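Local atomic coordinates of endoglucanase (Bacillus akibai, PDB entry 1UWW), a protein that hydrolyses internal beta-1,4-glucosidic linkages of cellulose and related glucans, this chain being its family 28 carbohydrate-binding module, which recognises non-crystalline cellulose. Residues Ala52-Phe57 with Ala178-Val183; Asp92-Pro97 with Leu142-Val147. One frame throughout, in Å; residues are numbered along the deposited sequence.

Contact 1 of 2, residues Ala52-Phe57 with Ala178-Val183; sequences ALSWEF and AGRVFV
Ser54 OG stands between Arg180 and the backbone of Val181, giving one bond and taking another. Its chi1 of -172° sets OG anti to the backbone N, from where it donates to Val181 O (2.8 Å) and accepts from Arg180 NH1 at 2.9 Å, in the guanidinium plane. Val181 O is gripped twice, since Trp55 N reaches it from the opposite face of the carbonyl plane over a longer 3.3 Å. In return Val181 N gives Trp55 O a nearly straight bond of 2.9 Å. The two strands are antiparallel neighbours in one sheet of the module's beta-sandwich; Leu53 with Val183 and Phe57 with Gly179 form the further hydrogen-bonded pairs, each with both N-H groups used. Arg180 NH1 also donates to a water that in turn donates to Ser54 O. On the same sheet face Glu56 lays CG over one side of the guanidinium; its OE1 makes a long salt bridge to Arg180 NH2 (3.7 Å), and a second water accepts from NH2 and donates weakly to Glu56 OE2. Leu53, Trp55, Val181 and Val183 lie on the other face of the sheet. Val181 CG2 sits over the six-membered ring of Trp55, 3.5 Å from its centroid in a CH-pi contact, while Trp32 and Phe170 meet the indole edge-to-face. Phe182, on the face of Ser54 and Arg180, turns one ring face to Ser54 OG.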
loop_
_atom_site.group_PDB
_atom_site.type_symbol
_atom_site.label_atom_id
_atom_site.label_comp_id
_atom_site.label_asym_id
_atom_site.label_seq_id
_atom_site.Cartn_x
_atom_site.Cartn_y
_atom_site.Cartn_z
ATOM N N ALA A 52 -0.344 -16.458 -20.557
ATOM C CA ALA A 52 -0.254 -15.337 -19.634
ATOM C C ALA A 52 0.858 -14.378 -20.073
ATOM O O ALA A 52 1.823 -14.780 -20.695
ATOM C CB ALA A 52 0.028 -15.865 -18.270
ATOM N N LEU A 53 0.725 -13.107 -19.735
ATOM C CA LEU A 53 1.774 -12.102 -19.917
ATOM C C LEU A 53 2.884 -12.409 -18.893
ATOM O O LEU A 53 2.601 -12.580 -17.718
ATOM C CB LEU A 53 1.199 -10.725 -19.650
ATOM C CG LEU A 53 2.134 -9.533 -19.863
ATOM C CD1 LEU A 53 2.495 -9.373 -21.322
ATOM C CD2 LEU A 53 1.506 -8.266 -19.309
ATOM N N SER A 54 4.146 -12.431 -19.315
ATOM C CA SER A 54 5.247 -12.909 -18.470
ATOM C C SER A 54 6.540 -12.136 -18.652
ATOM O O SER A 54 6.829 -11.638 -19.735
ATOM C CB SER A 54 5.439 -14.413 -18.738
ATOM O OG SER A 54 6.338 -15.028 -17.854
ATOM N N TRP A 55 7.283 -12.012 -17.560
ATOM C CA TRP A 55 8.650 -11.483 -17.607
ATOM C C TRP A 55 9.420 -12.137 -16.472
ATOM O O TRP A 55 8.847 -12.698 -15.558
ATOM C CB TRP A 55 8.656 -9.946 -17.541
ATOM C CG TRP A 55 8.175 -9.364 -16.249
ATOM C CD1 TRP A 55 8.959 -8.910 -15.230
ATOM C CD2 TRP A 55 6.807 -9.133 -15.835
ATOM N NE1 TRP A 55 8.169 -8.441 -14.206
ATOM C CE2 TRP A 55 6.850 -8.551 -14.557
ATOM C CE3 TRP A 55 5.557 -9.379 -16.411
ATOM C CZ2 TRP A 55 5.693 -8.184 -13.855
ATOM C CZ3 TRP A 55 4.406 -9.023 -15.697
ATOM C CH2 TRP A 55 4.493 -8.440 -14.443
ATOM N N GLU A 56 10.740 -12.020 -16.503
ATOM C CA GLU A 56 11.576 -12.471 -15.408
ATOM C C GLU A 56 12.533 -11.374 -14.977
ATOM O O GLU A 56 12.930 -10.523 -15.761
ATOM C CB GLU A 56 12.268 -13.799 -15.687
ATOM C CG GLU A 56 13.158 -13.924 -16.863
ATOM C CD GLU A 56 13.825 -15.321 -16.893
ATOM O OE1 GLU A 56 13.298 -16.316 -16.300
ATOM O OE2 GLU A 56 14.880 -15.425 -17.502
ATOM N N PHE A 57 12.847 -11.383 -13.704
ATOM C CA PHE A 57 13.679 -10.346 -13.108
ATOM C C PHE A 57 14.023 -10.760 -11.692
ATOM O O PHE A 57 13.470 -11.691 -11.148
ATOM C CB PHE A 57 12.951 -8.985 -13.083
ATOM C CG PHE A 57 11.896 -8.889 -12.005
ATOM C CD1 PHE A 57 10.677 -9.570 -12.108
ATOM C CD2 PHE A 57 12.146 -8.191 -10.829
ATOM C CE1 PHE A 57 9.751 -9.497 -11.086
ATOM C CE2 PHE A 57 11.218 -8.172 -9.825
ATOM C CZ PHE A 57 10.038 -8.816 -9.965
ATOM N N ALA A 178 13.766 -13.482 -7.123
ATOM C CA ALA A 178 14.217 -13.549 -8.498
ATOM C C ALA A 178 13.506 -14.725 -9.163
ATOM O O ALA A 178 13.391 -15.779 -8.555
ATOM C CB ALA A 178 15.736 -13.767 -8.557
ATOM N N GLY A 179 13.025 -14.526 -10.374
ATOM C CA GLY A 179 12.311 -15.574 -11.089
ATOM C C GLY A 179 11.384 -15.014 -12.118
ATOM O O GLY A 179 11.524 -13.882 -12.538
ATOM N N ARG A 180 10.465 -15.866 -12.576
ATOM C CA ARG A 180 9.519 -15.504 -13.627
ATOM C C ARG A 180 8.150 -15.284 -13.001
ATOM O O ARG A 180 7.790 -15.983 -12.060
ATOM C CB ARG A 180 9.489 -16.591 -14.703
ATOM C CG ARG A 180 8.552 -16.268 -15.840
ATOM C CD ARG A 180 8.727 -17.154 -17.049
ATOM N NE ARG A 180 9.923 -16.823 -17.812
ATOM C CZ ARG A 180 10.048 -15.782 -18.615
ATOM N NH1 ARG A 180 9.044 -14.951 -18.849
ATOM N NH2 ARG A 180 11.196 -15.552 -19.248
ATOM N N VAL A 181 7.450 -14.268 -13.497
ATOM C CA VAL A 181 6.097 -13.977 -13.045
ATOM C C VAL A 181 5.190 -13.958 -14.272
ATOM O O VAL A 181 5.613 -13.818 -15.423
ATOM C CB VAL A 181 5.983 -12.698 -12.212
ATOM C CG1 VAL A 181 6.899 -12.749 -10.989
ATOM C CG2 VAL A 181 6.227 -11.480 -13.023
ATOM N N PHE A 182 3.903 -14.119 -13.995
ATOM C CA PHE A 182 2.875 -14.294 -15.028
ATOM C C PHE A 182 1.602 -13.565 -14.570
ATOM O O PHE A 182 1.194 -13.691 -13.413
ATOM C CB PHE A 182 2.505 -15.767 -15.236
ATOM C CG PHE A 182 3.679 -16.716 -15.448
ATOM C CD1 PHE A 182 4.458 -17.169 -14.365
ATOM C CD2 PHE A 182 3.945 -17.205 -16.706
ATOM C CE1 PHE A 182 5.495 -18.059 -14.556
ATOM C CE2 PHE A 182 4.997 -18.131 -16.905
ATOM C CZ PHE A 182 5.743 -18.554 -15.840
ATOM N N VAL A 183 0.962 -12.865 -15.496
ATOM C CA VAL A 183 -0.307 -12.156 -15.266
ATOM C C VAL A 183 -1.336 -12.649 -16.280
ATOM O O VAL A 183 -1.073 -12.686 -17.475
ATOM C CB VAL A 183 -0.066 -10.640 -15.467
ATOM C CG1 VAL A 183 -1.367 -9.836 -15.555
ATOM C CG2 VAL A 183 0.858 -10.087 -14.383
HETATM O O HOH W 1 9.542 -13.022 -20.991
HETATM O O HOH W 2 13.590 -17.548 -19.390
#

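Contact 2 of 2, residues Asp92-Pro97 with Leu142-Val147; sequences DFYLDP and LYHYEV. With CA (calcium ion), chain E; CA (calcium ion), chain D.
His144 extends from its strand across Tyr94 to Asp92. Its CB already touches Tyr94 CD2 and CE2; CG lies 3.3 Å from Tyr94 CE2, and CD2 continues under CE2 and CZ, giving an offset stack with planes 26° apart. ND1 also nears Tyr94 CE2, and CE1 nears Asp92 OD1 and Tyr94 OH, which hydrogen-bonds Asn48. At the tip NE2 donates to Asp92 OD1 over 2.8 Å, with the oxygen in the imidazole plane but NE2 well above the carboxylate plane. With chi1 at -179° the imidazole runs alongside the tyrosine, both pointing the same way. Asp92 OD1 also binds a calcium ion at 2.3 Å, which Glu146 holds through both OE1 and OE2, so the histidine is second-shell, consistent with fixing the carboxylate, whose OD2 bonds Asn185. At the far end of strand 92-97, Asp96 OD1 (2.4 Å) and Pro97 O bind another calcium ion, together with three waters. Phe93-Tyr145 and Leu95-Tyr143 are the antiparallel hydrogen-bonded pairs between these ends; Phe93 CB packs on Val147 CG2 at 3.7 Å. Strand 88-97 lies between 142-150 and 180-189: Tyr94 and Leu142 lean on Phe182, while Phe93 and Tyr145 face the opposing sheet, where both touch Ile128 of strand 120-129.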
loop_
_atom_site.group_PDB
_atom_site.type_symbol
_atom_site.label_atom_id
_atom_site.label_comp_id
_atom_site.label_asym_id
_atom_site.label_seq_id
_atom_site.Cartn_x
_atom_site.Cartn_y
_atom_site.Cartn_z
ATOM N N ASP A 92 -5.184 -12.977 -12.274
ATOM C CA ASP A 92 -4.369 -14.090 -11.778
ATOM C C ASP A 92 -2.902 -13.712 -11.868
ATOM O O ASP A 92 -2.441 -13.243 -12.899
ATOM C CB ASP A 92 -4.630 -15.358 -12.602
ATOM C CG ASP A 92 -6.029 -15.834 -12.464
ATOM O OD1 ASP A 92 -6.490 -16.111 -11.332
ATOM O OD2 ASP A 92 -6.781 -15.896 -13.466
ATOM N N PHE A 93 -2.198 -13.863 -10.768
ATOM C CA PHE A 93 -0.776 -13.541 -10.703
ATOM C C PHE A 93 -0.053 -14.781 -10.260
ATOM O O PHE A 93 -0.417 -15.392 -9.273
ATOM C CB PHE A 93 -0.524 -12.431 -9.704
ATOM C CG PHE A 93 0.892 -11.912 -9.715
ATOM C CD1 PHE A 93 1.530 -11.516 -10.878
ATOM C CD2 PHE A 93 1.602 -11.827 -8.528
ATOM C CE1 PHE A 93 2.868 -11.043 -10.850
ATOM C CE2 PHE A 93 2.925 -11.338 -8.503
ATOM C CZ PHE A 93 3.551 -10.962 -9.644
ATOM N N TYR A 94 0.967 -15.175 -10.995
ATOM C CA TYR A 94 1.718 -16.373 -10.666
ATOM C C TYR A 94 3.188 -16.027 -10.544
ATOM O O TYR A 94 3.709 -15.172 -11.267
ATOM C CB TYR A 94 1.589 -17.446 -11.734
ATOM C CG TYR A 94 0.176 -17.797 -12.151
ATOM C CD1 TYR A 94 -0.477 -17.084 -13.132
ATOM C CD2 TYR A 94 -0.480 -18.861 -11.586
ATOM C CE1 TYR A 94 -1.757 -17.417 -13.524
ATOM C CE2 TYR A 94 -1.766 -19.208 -11.972
ATOM C CZ TYR A 94 -2.366 -18.488 -12.945
ATOM O OH TYR A 94 -3.645 -18.816 -13.382
ATOM N N LEU A 95 3.839 -16.695 -9.619
ATOM C CA LEU A 95 5.280 -16.596 -9.463
ATOM C C LEU A 95 5.890 -17.978 -9.558
ATOM O O LEU A 95 5.432 -18.922 -8.923
ATOM C CB LEU A 95 5.652 -15.952 -8.136
ATOM C CG LEU A 95 4.981 -14.606 -7.865
ATOM C CD1 LEU A 95 3.759 -14.809 -7.021
ATOM C CD2 LEU A 95 5.922 -13.625 -7.213
ATOM N N ASP A 96 6.973 -18.067 -10.324
ATOM C CA ASP A 96 7.847 -19.227 -10.295
ATOM C C ASP A 96 9.233 -18.733 -9.901
ATOM O O ASP A 96 10.044 -18.354 -10.758
ATOM C CB ASP A 96 7.891 -19.933 -11.634
ATOM C CG ASP A 96 8.651 -21.263 -11.571
ATOM O OD1 ASP A 96 9.341 -21.537 -10.548
ATOM O OD2 ASP A 96 8.579 -22.113 -12.494
ATOM N N PRO A 97 9.477 -18.676 -8.599
ATOM C CA PRO A 97 10.778 -18.172 -8.149
ATOM C C PRO A 97 11.906 -19.143 -8.455
ATOM O O PRO A 97 11.721 -20.357 -8.486
ATOM C CB PRO A 97 10.620 -18.037 -6.634
ATOM C CG PRO A 97 9.520 -18.955 -6.282
ATOM C CD PRO A 97 8.614 -19.071 -7.473
ATOM N N LEU A 142 4.841 -23.419 -9.126
ATOM C CA LEU A 142 4.131 -22.243 -9.619
ATOM C C LEU A 142 3.099 -21.840 -8.585
ATOM O O LEU A 142 2.175 -22.603 -8.276
ATOM C CB LEU A 142 3.425 -22.562 -10.919
ATOM C CG LEU A 142 2.802 -21.348 -11.594
ATOM C CD1 LEU A 142 3.868 -20.453 -12.182
ATOM C CD2 LEU A 142 1.860 -21.843 -12.663
ATOM N N TYR A 143 3.266 -20.652 -8.029
ATOM C CA TYR A 143 2.391 -20.135 -6.978
ATOM C C TYR A 143 1.327 -19.228 -7.600
ATOM O O TYR A 143 1.666 -18.372 -8.394
ATOM C CB TYR A 143 3.223 -19.329 -5.968
ATOM C CG TYR A 143 4.251 -20.160 -5.237
ATOM C CD1 TYR A 143 5.514 -20.349 -5.766
ATOM C CD2 TYR A 143 3.952 -20.785 -4.033
ATOM C CE1 TYR A 143 6.462 -21.124 -5.094
ATOM C CE2 TYR A 143 4.895 -21.541 -3.373
ATOM C CZ TYR A 143 6.128 -21.705 -3.921
ATOM O OH TYR A 143 7.085 -22.475 -3.297
ATOM N N HIS A 144 0.070 -19.400 -7.217
ATOM C CA HIS A 144 -1.074 -18.694 -7.809
ATOM C C HIS A 144 -1.748 -17.815 -6.781
ATOM O O HIS A 144 -2.210 -18.289 -5.758
ATOM C CB HIS A 144 -2.066 -19.724 -8.355
ATOM C CG HIS A 144 -3.273 -19.138 -9.012
ATOM N ND1 HIS A 144 -4.338 -19.943 -9.363
ATOM C CD2 HIS A 144 -3.573 -17.895 -9.452
ATOM C CE1 HIS A 144 -5.275 -19.200 -9.935
ATOM N NE2 HIS A 144 -4.831 -17.955 -10.025
ATOM N N TYR A 145 -1.789 -16.521 -7.080
ATOM C CA TYR A 145 -2.502 -15.532 -6.279
ATOM C C TYR A 145 -3.651 -14.946 -7.088
ATOM O O TYR A 145 -3.515 -14.621 -8.253
ATOM C CB TYR A 145 -1.556 -14.401 -5.858
ATOM C CG TYR A 145 -0.444 -14.889 -5.010
ATOM C CD1 TYR A 145 0.726 -15.385 -5.592
ATOM C CD2 TYR A 145 -0.568 -14.963 -3.627
ATOM C CE1 TYR A 145 1.754 -15.896 -4.833
ATOM C CE2 TYR A 145 0.478 -15.502 -2.854
ATOM C CZ TYR A 145 1.599 -15.952 -3.470
ATOM O OH TYR A 145 2.616 -16.457 -2.688
ATOM N N GLU A 146 -4.793 -14.827 -6.445
ATOM C CA GLU A 146 -5.969 -14.165 -6.994
ATOM C C GLU A 146 -5.945 -12.716 -6.569
ATOM O O GLU A 146 -6.431 -12.368 -5.487
ATOM C CB GLU A 146 -7.203 -14.857 -6.426
ATOM C CG GLU A 146 -7.375 -16.267 -6.926
ATOM C CD GLU A 146 -7.894 -16.274 -8.332
ATOM O OE1 GLU A 146 -8.153 -15.165 -8.869
ATOM O OE2 GLU A 146 -8.066 -17.373 -8.903
ATOM N N VAL A 147 -5.323 -11.866 -7.360
ATOM C CA VAL A 147 -5.192 -10.467 -7.002
ATOM C C VAL A 147 -6.546 -9.785 -7.216
ATOM O O VAL A 147 -7.149 -9.937 -8.252
ATOM C CB VAL A 147 -4.072 -9.801 -7.781
ATOM C CG1 VAL A 147 -3.959 -8.312 -7.437
ATOM C CG2 VAL A 147 -2.762 -10.549 -7.500
HETATM CA CA CA E . -8.767 -16.118 -11.173
HETATM CA CA CA D . 11.128 -22.485 -9.256
HETATM O O HOH W 3 12.023 -22.977 -6.948
HETATM O O HOH W 4 9.257 -22.531 -7.760
HETATM O O HOH W 5 10.543 -24.589 -10.210
HETATM O O HOH W 6 -8.485 -17.971 -10.935
HETATM O O HOH W 7 -11.037 -17.187 -10.790
#

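Overall arrangement
Contacts 1 and 2 are parts of one antiparallel sheet, their centres about 9 Å apart, and share the boundary between strands 180-189 and 88-97. Across it Arg180 O lies 2.8 Å from Asp96 N and Phe182 O lies 2.8 Å from Tyr94 N, both probable hydrogen bonds, so the four segments run in the order 52-57, 178-183, 92-97, 142-147. Along the chain contact 2 is nested within the loop that contact 1 closes. Calcium ions border both: contact 2 supplies ligands to two, and the side chain of Ala52 lies about 5 Å from a calcium ion, probably the one bound by Val21, Glu23, Ser50, Asn51 and Asp184.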